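Extracellular solute-binding protein family 1 (Pseudothermotoga lettingae, PDB 5CI5) binds a sugar, alpha-D-tagatopyranose in this crystal, probably as the extracellular solute-binding component that delivers it to an ABC transporter. Local coordinates at residues A[83-86]-A[87-91]; A[63-66]-A[67-71]; A[123-127]-A[128-132]; A[113-117]-A[118-122]; A[187-190]-A[191-194]. All coordinates share one frame; numbering follows the deposited sequence.

Contact 1 (A[83-86]-A[87-91]); sequences FADL and GGWVP. With T6T (alpha-D-tagatopyranose), chain C.
Asp85 and Trp89 meet where strand 81-85 turns into helix 89-95, and the aspartate is shared between the sugar and the turn. Hydrogen bonds to the sugar come first. The carboxylate takes two neighbouring hydroxyls of alpha-D-tagatopyranose, one on each oxygen: O4 of the sugar donates to Asp85 OD1 at 2.6 Å and O5 to Asp85 OD2 at 2.7 Å. A main-chain N-H adds a third bond: Gly87 N donates to Asp85 OD1 at 2.8 Å, the amide arriving from above the carboxylate plane, 38° out of it. OD1 is thus gripped by both the sugar and the turn, which limits rotation of the carboxylate. With CG anti to the backbone N (chi1 -159°), the carboxylate reaches the ligand.

The CH-pi contact is close: Asp85 CB lies over the indole, 3.3 Å from the centroid of the five-membered ring of Trp89, almost on its normal. Ala84 CB adds apolar packing against Val90 CG2 at 4.1 Å.

Water completes the polar network. One molecule accepts from Val90 N and donates to Asp85 O, which also takes a weak bond from Trp89 N; a second donates to Asp85 OD2 and accepts weakly from Trp89 NE1. Gly87 centres an inverse gamma turn and Gly88, with positive phi, is the N-cap residue. Outside the segments, the Trp89 ring is met edge-to-face by Tyr66 and Trp301. The whole is a buried strand-turn-helix corner in the sugar pocket of a periplasmic-binding-protein fold, where a carboxylate at the strand end reads two adjacent hydroxyls.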
# COMPACT_ATOMS: atom_id res chain seq x y z
N PHE A 83 0.23 -3.08 13.93
CA PHE A 83 0.53 -2.79 12.54
C PHE A 83 0.62 -1.28 12.33
O PHE A 83 -0.20 -0.53 12.84
CB PHE A 83 -0.56 -3.38 11.65
CG PHE A 83 -0.24 -4.75 11.11
CD1 PHE A 83 0.07 -5.81 11.96
CD2 PHE A 83 -0.26 -4.98 9.74
CE1 PHE A 83 0.38 -7.06 11.45
CE2 PHE A 83 0.06 -6.21 9.22
CZ PHE A 83 0.38 -7.26 10.08
N ALA A 84 1.61 -0.86 11.56
CA ALA A 84 1.75 0.55 11.17
C ALA A 84 2.22 0.58 9.72
O ALA A 84 3.15 -0.15 9.33
CB ALA A 84 2.71 1.29 12.09
N ASP A 85 1.58 1.41 8.93
CA ASP A 85 1.89 1.54 7.49
C ASP A 85 3.33 2.02 7.27
O ASP A 85 3.80 2.95 7.89
CB ASP A 85 0.86 2.50 6.87
CG ASP A 85 0.73 2.36 5.39
OD1 ASP A 85 1.75 2.15 4.68
OD2 ASP A 85 -0.43 2.47 4.92
N LEU A 86 4.04 1.35 6.36
CA LEU A 86 5.36 1.80 5.96
C LEU A 86 5.33 3.19 5.31
O LEU A 86 6.36 3.86 5.21
CB LEU A 86 6.00 0.78 5.02
CG LEU A 86 6.30 -0.60 5.61
CD1 LEU A 86 7.09 -1.40 4.58
CD2 LEU A 86 7.06 -0.53 6.94
N GLY A 87 4.14 3.62 4.89
CA GLY A 87 3.97 4.94 4.30
C GLY A 87 3.84 6.05 5.32
O GLY A 87 2.78 6.68 5.45
N GLY A 88 4.93 6.30 6.04
CA GLY A 88 5.05 7.48 6.87
C GLY A 88 4.55 7.40 8.30
O GLY A 88 4.75 8.34 9.09
N TRP A 89 3.84 6.34 8.66
CA TRP A 89 3.28 6.33 10.02
C TRP A 89 4.37 6.21 11.09
O TRP A 89 4.23 6.81 12.16
CB TRP A 89 2.29 5.20 10.24
CG TRP A 89 1.06 5.18 9.37
CD1 TRP A 89 0.82 5.89 8.20
CD2 TRP A 89 -0.11 4.41 9.60
NE1 TRP A 89 -0.41 5.56 7.70
CE2 TRP A 89 -1.01 4.67 8.54
CE3 TRP A 89 -0.50 3.53 10.61
CZ2 TRP A 89 -2.26 4.06 8.46
CZ3 TRP A 89 -1.73 2.91 10.53
CH2 TRP A 89 -2.60 3.19 9.47
N VAL A 90 5.41 5.42 10.85
CA VAL A 90 6.37 5.18 11.92
C VAL A 90 7.13 6.48 12.27
O VAL A 90 7.22 6.86 13.44
CB VAL A 90 7.30 4.00 11.55
CG1 VAL A 90 8.39 3.86 12.56
CG2 VAL A 90 6.46 2.74 11.54
N PRO A 91 7.62 7.22 11.28
CA PRO A 91 8.20 8.53 11.63
C PRO A 91 7.25 9.49 12.32
O PRO A 91 7.65 10.19 13.26
CB PRO A 91 8.64 9.08 10.26
CG PRO A 91 8.92 7.86 9.47
CD PRO A 91 7.86 6.87 9.87
O3 T6T C . 0.79 -0.77 0.30
C3 T6T C . 0.15 -0.94 1.56
C4 T6T C . 0.20 0.39 2.32
O4 T6T C . 1.56 0.84 2.40
C5 T6T C . -0.66 1.38 1.58
O5 T6T C . -0.65 2.64 2.26
C6 T6T C . -2.08 0.85 1.44
O6 T6T C . -2.05 -0.38 0.72
C2 T6T C . -1.26 -1.40 1.35
O2 T6T C . -1.85 -1.73 2.62
C1 T6T C . -1.32 -2.64 0.44
O1 T6T C . -0.54 -3.69 0.89
O HOH W 1 6.23 4.16 8.44
O HOH W 2 -1.96 4.77 4.99

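Contact 2 (A[63-66]-A[67-71]); sequences DTYY and DKLVT
Tyr66 turns one face of its ring to Val70, one helical turn on in helix 62-75. The methyl CG2 of Val70 lies 3.6 Å from the Tyr66 ring centroid, 16° off the normal, a CH-pi contact shifted toward the phenol end, where CZ is the nearest ring atom. Tyr66 CG stands anti to the backbone N (chi1 -179°), which swings the ring forward along the helix and over the valine. Tyr65 uses the same first torsion but meets Leu69 more loosely: Leu69 CB sits over one ring face near its rim, and Leu69 CD2 approaches Tyr65 CZ at 4.0 Å.

On the exposed flank, Lys68 curls back, bent at its last torsion (chi4 61°), to bring NZ within 3.1 Å of Thr64 OG1. The i to i+4 backbone bonds beneath are regular, Leu69 N to Tyr65 O and Val70 N to Tyr66 O both 2.9 Å, whereas Lys68 N to Thr64 O is stretched to 3.3 Å. Near this first turn a water bridges Asp63 O and Asp67 N.

The buried side faces strands 25-30 and 81-85 and helix 89-95: Tyr65 OH is hydrogen-bonded to Phe83 O, and Leu69 and Val70 both rest on Phe93. The chemistry is therefore divided round the helix, with aromatic and aliphatic groups turned to the fold, one phenol hydroxyl satisfied by a strand carbonyl, and threonine, lysine and aspartate left on the outer surface.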
# COMPACT_ATOMS: atom_id res chain seq x y z
N ASP A 63 -9.46 1.56 5.91
CA ASP A 63 -9.86 2.93 5.63
C ASP A 63 -9.99 3.78 6.90
O ASP A 63 -9.89 5.01 6.82
CB ASP A 63 -11.18 2.95 4.86
CG ASP A 63 -11.05 2.42 3.43
OD1 ASP A 63 -9.96 1.97 3.03
OD2 ASP A 63 -12.07 2.45 2.70
N THR A 64 -10.20 3.15 8.04
CA THR A 64 -10.31 3.90 9.30
C THR A 64 -9.22 3.55 10.31
O THR A 64 -9.27 4.02 11.46
CB THR A 64 -11.68 3.69 9.98
OG1 THR A 64 -11.88 2.32 10.30
CG2 THR A 64 -12.79 4.16 9.07
N TYR A 65 -8.22 2.77 9.89
CA TYR A 65 -7.28 2.26 10.87
C TYR A 65 -6.34 3.35 11.41
O TYR A 65 -6.05 3.36 12.61
CB TYR A 65 -6.48 1.08 10.29
CG TYR A 65 -5.46 0.49 11.25
CD1 TYR A 65 -5.80 0.19 12.56
CD2 TYR A 65 -4.15 0.21 10.84
CE1 TYR A 65 -4.89 -0.37 13.44
CE2 TYR A 65 -3.21 -0.36 11.72
CZ TYR A 65 -3.58 -0.62 13.02
OH TYR A 65 -2.69 -1.16 13.91
N TYR A 66 -5.88 4.27 10.58
CA TYR A 66 -4.97 5.32 11.05
C TYR A 66 -5.60 6.10 12.20
O TYR A 66 -5.00 6.30 13.24
CB TYR A 66 -4.59 6.27 9.93
CG TYR A 66 -3.63 7.36 10.35
CD1 TYR A 66 -2.29 7.07 10.60
CD2 TYR A 66 -4.04 8.68 10.50
CE1 TYR A 66 -1.39 8.07 10.98
CE2 TYR A 66 -3.14 9.68 10.89
CZ TYR A 66 -1.83 9.37 11.13
OH TYR A 66 -0.96 10.39 11.52
N ASP A 67 -6.83 6.53 11.98
CA ASP A 67 -7.51 7.35 12.98
C ASP A 67 -7.71 6.58 14.29
O ASP A 67 -7.53 7.14 15.36
CB ASP A 67 -8.84 7.84 12.44
CG ASP A 67 -8.67 8.90 11.36
OD1 ASP A 67 -7.60 9.56 11.31
OD2 ASP A 67 -9.60 9.07 10.55
N LYS A 68 -8.05 5.30 14.20
CA LYS A 68 -8.19 4.49 15.41
C LYS A 68 -6.86 4.30 16.13
O LYS A 68 -6.79 4.34 17.38
CB LYS A 68 -8.79 3.13 15.06
CG LYS A 68 -10.25 3.24 14.62
CD LYS A 68 -10.81 1.87 14.22
CE LYS A 68 -12.35 1.88 14.19
NZ LYS A 68 -12.86 2.85 13.21
N LEU A 69 -5.80 4.05 15.37
CA LEU A 69 -4.50 3.82 15.98
C LEU A 69 -3.98 5.12 16.64
O LEU A 69 -3.51 5.09 17.77
CB LEU A 69 -3.50 3.27 14.95
CG LEU A 69 -2.10 2.94 15.48
CD1 LEU A 69 -2.17 2.01 16.72
CD2 LEU A 69 -1.22 2.33 14.37
N VAL A 70 -4.11 6.25 15.95
CA VAL A 70 -3.71 7.52 16.52
C VAL A 70 -4.49 7.79 17.82
O VAL A 70 -3.92 8.20 18.84
CB VAL A 70 -3.93 8.68 15.53
CG1 VAL A 70 -3.77 10.03 16.22
CG2 VAL A 70 -2.95 8.57 14.37
N THR A 71 -5.79 7.54 17.78
CA THR A 71 -6.63 7.75 18.95
C THR A 71 -6.08 6.99 20.16
O THR A 71 -5.97 7.53 21.27
CB THR A 71 -8.08 7.28 18.67
OG1 THR A 71 -8.63 8.09 17.61
CG2 THR A 71 -8.96 7.40 19.92
O HOH W 3 -7.99 6.49 9.05
O HOH W 4 -10.55 7.36 9.11

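Contact 3 (A[123-127]-A[128-132]); sequences VTYKK and IRYGL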
# COMPACT_ATOMS: atom_id res chain seq x y z
N VAL A 123 10.94 3.09 8.41
CA VAL A 123 10.61 2.91 9.83
C VAL A 123 11.65 3.56 10.74
O VAL A 123 11.73 3.23 11.94
CB VAL A 123 10.47 1.41 10.21
CG1 VAL A 123 9.27 0.77 9.50
CG2 VAL A 123 11.76 0.63 9.90
N THR A 124 12.41 4.51 10.17
CA THR A 124 13.50 5.18 10.86
C THR A 124 13.16 6.64 11.16
O THR A 124 12.59 7.36 10.32
CB THR A 124 14.81 5.08 10.03
OG1 THR A 124 15.19 3.71 9.92
CG2 THR A 124 15.95 5.84 10.70
N TYR A 125 13.46 7.05 12.39
CA TYR A 125 13.34 8.45 12.81
C TYR A 125 14.67 8.82 13.49
O TYR A 125 15.08 8.17 14.45
CB TYR A 125 12.13 8.63 13.76
CG TYR A 125 12.07 9.99 14.38
CD1 TYR A 125 11.67 11.09 13.63
CD2 TYR A 125 12.45 10.20 15.72
CE1 TYR A 125 11.64 12.38 14.19
CE2 TYR A 125 12.42 11.48 16.29
CZ TYR A 125 12.03 12.57 15.50
OH TYR A 125 11.97 13.86 15.99
N LYS A 126 15.34 9.84 12.97
CA LYS A 126 16.65 10.28 13.52
C LYS A 126 17.61 9.10 13.75
O LYS A 126 18.24 8.96 14.80
CB LYS A 126 16.46 11.08 14.81
CG LYS A 126 15.52 12.25 14.69
CD LYS A 126 15.89 13.21 13.57
CE LYS A 126 14.99 14.44 13.54
NZ LYS A 126 15.29 15.28 12.32
N LYS A 127 17.71 8.27 12.72
CA LYS A 127 18.63 7.13 12.64
C LYS A 127 18.32 6.03 13.63
O LYS A 127 19.14 5.15 13.87
CB LYS A 127 20.07 7.62 12.80
CG LYS A 127 20.43 8.71 11.82
CD LYS A 127 20.36 8.22 10.39
CE LYS A 127 20.74 9.33 9.42
NZ LYS A 127 20.86 8.83 8.03
N ILE A 128 17.12 6.05 14.18
CA ILE A 128 16.69 4.99 15.07
C ILE A 128 15.52 4.25 14.44
O ILE A 128 14.59 4.87 13.93
CB ILE A 128 16.32 5.54 16.44
CG1 ILE A 128 17.56 6.17 17.09
CG2 ILE A 128 15.77 4.45 17.35
CD1 ILE A 128 17.24 7.14 18.11
N ARG A 129 15.58 2.92 14.45
CA ARG A 129 14.48 2.12 13.92
C ARG A 129 13.42 1.91 14.99
O ARG A 129 13.73 1.47 16.10
CB ARG A 129 15.03 0.79 13.39
CG ARG A 129 15.85 0.96 12.11
CD ARG A 129 16.56 -0.30 11.67
NE ARG A 129 17.67 -0.65 12.55
CZ ARG A 129 18.52 -1.64 12.32
NH1 ARG A 129 18.41 -2.39 11.24
NH2 ARG A 129 19.49 -1.87 13.17
N TYR A 130 12.18 2.20 14.62
CA TYR A 130 11.02 2.11 15.50
C TYR A 130 9.95 1.13 15.01
O TYR A 130 8.83 1.12 15.55
CB TYR A 130 10.38 3.49 15.65
CG TYR A 130 11.14 4.44 16.56
CD1 TYR A 130 12.04 5.36 16.04
CD2 TYR A 130 10.96 4.41 17.93
CE1 TYR A 130 12.73 6.23 16.86
CE2 TYR A 130 11.64 5.27 18.76
CZ TYR A 130 12.53 6.19 18.22
OH TYR A 130 13.20 7.06 19.06
N GLY A 131 10.26 0.35 13.97
CA GLY A 131 9.37 -0.69 13.53
C GLY A 131 10.08 -1.82 12.84
O GLY A 131 11.23 -1.68 12.36
N LEU A 132 9.41 -2.97 12.80
CA LEU A 132 9.93 -4.16 12.12
C LEU A 132 9.05 -4.43 10.90
O LEU A 132 7.92 -4.86 11.07
CB LEU A 132 9.93 -5.38 13.05
CG LEU A 132 10.30 -6.71 12.39
CD1 LEU A 132 11.59 -6.60 11.56
CD2 LEU A 132 10.41 -7.78 13.47
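Val123 and Tyr130 open the paired end of a short beta hairpin, and the tight part of the contact lies here and along its rungs. Tyr130 N donates to Val123 O at 2.9 Å, nearly straight (175° at the hydrogen). Tyr125 and Ile128 form the hydrogen-bonded pair that closes the turn: Tyr125 N gives to Ile128 O at 2.9 Å, and Ile128 N returns to Tyr125 O at 3.0 Å from well above the carbonyl plane. Between these rungs Thr124 and Arg129 make the non-hydrogen-bonded pair, their CA atoms 4.4 Å apart. Val123 presses its CG2 to 3.4 Å from Gly131 O, the methyl being placed between the backbone N and carbonyl carbon. Both polar backbone atoms of Gly131 are buried here without a partner.

The loose side is the type I' turn from Tyr125 to Ile128. Lys126 and Lys127, both with positive phi, are exposed, and their amino groups lead away. Next to them Tyr125 carries Lys126 CG over one ring face, while CE1 of Tyr130 stands at the Tyr125 ring edge, 4.0 Å from Tyr125 CB, a light aromatic contact without stacking.

The side chain of Arg129 also leaves the hairpin, forming a salt bridge with Glu103 and a cation-pi contact with Trp120; Thr124 OG1 is hydrogen-bonded to Trp120 O. Cohesion inside the hairpin thus rests chiefly on its backbone bonds, while the charged and hydroxyl groups of Arg129 and Thr124 serve to join it to the adjoining loop and helix 103-108.

Contact 4 (A[113-117]-A[118-122]); sequences AQIWP and NLWPT
Overlapping i to i+3 turns wind the loop between helix 103-108 and strand 124-125, and across them Ile115 packs on Trp120. Leu119 N donates to Trp116 O at 3.0 Å and Trp120 N to Pro117 O at 3.2 Å, both with the donor well above the carbonyl plane. Residues 118-122 keep helical backbone angles without the regular helical bonding.

The indole of Trp120 turns one face to Ile115. Methyl CG2 lies 4.1 Å from the centroid of the six-membered ring in a CH-pi contact offset toward the rim, and Ile115 CB comes within 3.4 Å of Trp120 CZ2; the two side chains cross at about a right angle. In the plane of the same indole, at its edge, a water accepts from Trp120 NE1 at 2.9 Å and donates to Ile115 O at 2.7 Å, so the ring is held by its face and by its N-H at once.

Leu119 CD1 fills in beside Ile115 CG2 and Trp116 CB. Asn118 folds back, its CG lodged between backbone N and carbonyl carbon (chi1 56°), which sets OD1 3.4 Å from Trp116 CB. At the far end Leu119 O accepts from both Thr122 N and Thr122 OG1, the hydroxyl on a lone pair.

Beyond the loop, Trp116 meets Phe364 edge-to-face, while Ile115, Leu119 and Trp120 all rest on Pro133 of strand 128-138. The arrangement is that of an irregular, proline-containing turn region packed through its large apolar side chains against the sheet of the solute-binding fold.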
# COMPACT_ATOMS: atom_id res chain seq x y z
N ALA A 113 19.36 -8.79 9.05
CA ALA A 113 20.10 -8.72 7.79
C ALA A 113 19.32 -9.29 6.61
O ALA A 113 19.73 -9.10 5.46
CB ALA A 113 21.43 -9.43 7.93
N GLN A 114 18.21 -9.97 6.87
CA GLN A 114 17.34 -10.51 5.81
C GLN A 114 16.25 -9.52 5.36
O GLN A 114 15.65 -9.72 4.32
CB GLN A 114 16.70 -11.82 6.24
CG GLN A 114 17.71 -13.00 6.26
CD GLN A 114 18.37 -13.18 4.92
OE1 GLN A 114 17.69 -13.27 3.90
NE2 GLN A 114 19.71 -13.17 4.90
N ILE A 115 15.99 -8.45 6.12
CA ILE A 115 14.95 -7.50 5.71
C ILE A 115 15.47 -6.73 4.50
O ILE A 115 16.64 -6.29 4.50
CB ILE A 115 14.59 -6.52 6.89
CG1 ILE A 115 14.16 -7.35 8.11
CG2 ILE A 115 13.55 -5.47 6.48
CD1 ILE A 115 12.92 -8.17 7.88
N TRP A 116 14.64 -6.61 3.46
CA TRP A 116 15.03 -5.82 2.29
C TRP A 116 15.50 -4.43 2.75
O TRP A 116 14.79 -3.74 3.46
CB TRP A 116 13.89 -5.67 1.31
CG TRP A 116 13.41 -6.93 0.67
CD1 TRP A 116 12.28 -7.60 0.99
CD2 TRP A 116 14.03 -7.66 -0.40
NE1 TRP A 116 12.16 -8.71 0.19
CE2 TRP A 116 13.22 -8.76 -0.68
CE3 TRP A 116 15.20 -7.47 -1.14
CZ2 TRP A 116 13.52 -9.69 -1.68
CZ3 TRP A 116 15.52 -8.41 -2.14
CH2 TRP A 116 14.68 -9.49 -2.39
N PRO A 117 16.69 -4.01 2.32
CA PRO A 117 17.25 -2.80 2.95
C PRO A 117 16.55 -1.50 2.64
O PRO A 117 16.71 -0.56 3.43
CB PRO A 117 18.69 -2.74 2.39
CG PRO A 117 18.94 -4.00 1.76
CD PRO A 117 17.66 -4.68 1.44
N ASN A 118 15.82 -1.43 1.53
CA ASN A 118 15.11 -0.22 1.20
C ASN A 118 13.96 -0.01 2.16
O ASN A 118 13.35 1.05 2.18
CB ASN A 118 14.63 -0.24 -0.25
CG ASN A 118 13.77 -1.45 -0.59
OD1 ASN A 118 14.02 -2.58 -0.13
ND2 ASN A 118 12.78 -1.23 -1.46
N LEU A 119 13.66 -1.02 2.98
CA LEU A 119 12.57 -0.85 3.94
C LEU A 119 13.02 -0.13 5.22
O LEU A 119 12.19 0.44 5.92
CB LEU A 119 11.96 -2.22 4.31
CG LEU A 119 11.41 -3.00 3.10
CD1 LEU A 119 10.86 -4.37 3.52
CD2 LEU A 119 10.33 -2.17 2.37
N TRP A 120 14.31 -0.15 5.55
CA TRP A 120 14.68 0.43 6.85
C TRP A 120 14.41 1.93 6.92
O TRP A 120 13.93 2.38 7.94
CB TRP A 120 16.13 0.13 7.19
CG TRP A 120 16.36 -1.31 7.53
CD1 TRP A 120 17.27 -2.15 6.95
CD2 TRP A 120 15.67 -2.09 8.51
NE1 TRP A 120 17.19 -3.41 7.53
CE2 TRP A 120 16.20 -3.40 8.47
CE3 TRP A 120 14.64 -1.81 9.41
CZ2 TRP A 120 15.75 -4.42 9.31
CZ3 TRP A 120 14.19 -2.82 10.24
CH2 TRP A 120 14.75 -4.11 10.20
N PRO A 121 14.64 2.69 5.83
CA PRO A 121 14.34 4.12 5.95
C PRO A 121 12.87 4.43 6.27
O PRO A 121 12.58 5.48 6.86
CB PRO A 121 14.76 4.68 4.58
CG PRO A 121 15.83 3.76 4.14
CD PRO A 121 15.38 2.40 4.59
N THR A 122 11.95 3.54 5.90
CA THR A 122 10.53 3.77 6.10
C THR A 122 10.10 3.69 7.56
O THR A 122 9.01 4.17 7.90
CB THR A 122 9.65 2.77 5.31
OG1 THR A 122 9.67 1.48 5.94
CG2 THR A 122 10.12 2.64 3.85
O HOH W 5 18.52 -5.67 6.30

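Contact 5 (A[187-190]-A[191-194]); sequences TKTE and HTTL. With T6T (alpha-D-tagatopyranose), chain C.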
# COMPACT_ATOMS: atom_id res chain seq x y z
N THR A 187 -11.39 8.50 -3.50
CA THR A 187 -11.90 8.57 -2.13
C THR A 187 -10.97 9.38 -1.22
O THR A 187 -9.81 9.64 -1.56
CB THR A 187 -12.05 7.14 -1.58
OG1 THR A 187 -10.84 6.41 -1.87
CG2 THR A 187 -13.22 6.41 -2.24
N LYS A 188 -11.47 9.77 -0.05
CA LYS A 188 -10.61 10.41 0.95
C LYS A 188 -9.85 9.34 1.76
O LYS A 188 -10.00 9.19 2.98
CB LYS A 188 -11.43 11.31 1.87
CG LYS A 188 -11.99 12.55 1.18
CD LYS A 188 -10.88 13.47 0.61
CE LYS A 188 -9.89 13.97 1.66
NZ LYS A 188 -10.51 14.92 2.63
N THR A 189 -9.03 8.60 1.03
CA THR A 189 -8.22 7.53 1.57
C THR A 189 -6.84 7.57 0.89
O THR A 189 -6.65 8.22 -0.16
CB THR A 189 -8.84 6.14 1.34
OG1 THR A 189 -8.86 5.90 -0.07
CG2 THR A 189 -10.25 6.00 1.94
N GLU A 190 -5.87 6.88 1.50
CA GLU A 190 -4.51 6.86 1.02
C GLU A 190 -4.41 6.36 -0.41
O GLU A 190 -3.49 6.74 -1.11
CB GLU A 190 -3.66 5.98 1.94
CG GLU A 190 -2.19 5.93 1.62
CD GLU A 190 -1.44 7.21 1.88
OE1 GLU A 190 -2.01 8.16 2.45
OE2 GLU A 190 -0.26 7.27 1.50
N HIS A 191 -5.35 5.50 -0.84
CA HIS A 191 -5.31 4.96 -2.21
C HIS A 191 -5.26 6.10 -3.23
O HIS A 191 -4.63 6.00 -4.29
CB HIS A 191 -6.53 4.09 -2.55
CG HIS A 191 -6.93 3.09 -1.51
ND1 HIS A 191 -7.72 3.43 -0.43
CD2 HIS A 191 -6.74 1.75 -1.44
CE1 HIS A 191 -7.97 2.35 0.28
NE2 HIS A 191 -7.38 1.31 -0.30
N THR A 192 -5.99 7.18 -2.96
CA THR A 192 -6.07 8.30 -3.88
C THR A 192 -4.73 9.05 -4.00
O THR A 192 -4.28 9.40 -5.09
CB THR A 192 -7.20 9.22 -3.44
OG1 THR A 192 -8.42 8.46 -3.51
CG2 THR A 192 -7.30 10.48 -4.34
N THR A 193 -4.04 9.22 -2.88
CA THR A 193 -2.70 9.77 -2.91
C THR A 193 -1.76 8.87 -3.67
O THR A 193 -0.95 9.34 -4.45
CB THR A 193 -2.16 9.98 -1.50
OG1 THR A 193 -3.03 10.91 -0.87
CG2 THR A 193 -0.71 10.54 -1.50
N LEU A 194 -1.85 7.58 -3.40
CA LEU A 194 -0.98 6.63 -4.08
C LEU A 194 -1.23 6.62 -5.57
O LEU A 194 -0.28 6.55 -6.36
CB LEU A 194 -1.15 5.23 -3.48
CG LEU A 194 -0.61 5.05 -2.06
CD1 LEU A 194 -1.22 3.83 -1.41
CD2 LEU A 194 0.90 4.95 -2.07
O3 T6T C . 0.79 -0.77 0.30
C3 T6T C . 0.15 -0.94 1.56
C4 T6T C . 0.20 0.39 2.32
O4 T6T C . 1.56 0.84 2.40
C5 T6T C . -0.66 1.38 1.58
O5 T6T C . -0.65 2.64 2.26
C6 T6T C . -2.08 0.85 1.44
O6 T6T C . -2.05 -0.38 0.72
C2 T6T C . -1.26 -1.40 1.35
O2 T6T C . -1.85 -1.73 2.62
C1 T6T C . -1.32 -2.64 0.44
O1 T6T C . -0.54 -3.69 0.89
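Thr189 places OG1 between its backbone N and carbonyl carbon (chi1 65°), and His191 has CG anti to its carbonyl carbon (chi1 -45°); together these torsions bring Thr189 OG1 to the edge of the imidazole, 2.7 Å from His191 ND1. Either atom could be the donor. Thr187 OG1 approaches Thr189 OG1 at the same distance, so hydroxyl, hydroxyl and ring nitrogen form a short chain of bonds. The other imidazole nitrogen, NE2, is hydrogen-bonded to Asp248, which fixes the turn of the ring from both sides.

Beside this chain, Thr192 OG1 donates to Thr187 O at 2.7 Å, in the carbonyl plane and on a lone pair, and Thr192 N reaches Thr189 O at 3.1 Å. Lys188, between Thr187 and Thr189, centres an inverse gamma turn. Leu194 N to Glu190 O, 2.9 Å, is a regular i to i+4 helical bond.

On the ligand side, Glu190 runs its CG out anti to the backbone N, then bends at chi2 (69°). Its CG packs 3.8 Å from Leu194 CD1 and lies 3.7 Å from O5 of alpha-D-tagatopyranose. The carboxylate instead forms a salt bridge with Arg370, which is itself hydrogen-bonded to the sugar, and hydrogen bonds to Ser380 and Tyr376. Glu190 thus touches the sugar by its methylene while its carboxylate probably helps to position Arg370. This is a threonine-rich entry to helix 190-202, whose first turn lines the sugar pocket of the binding protein.

From the N terminus, contact 2 comes first, within helix 62-75, followed by contact 1, contact 4, contact 3 and contact 5. Each joins adjoining segments, so all five are local and in series; none nests in or crosses another. Contact 2 lays its helix against the strand-to-helix corner of contact 1. That corner in turn packs on contacts 3 and 4, through Leu86 and Val90 against Val123 and Thr122. Contact 4 runs directly into the contact 3 hairpin, and the two also touch side by side. Contact 5 meets contact 2 at Asp63, while it and contact 1 approach the same sugar without touching each other.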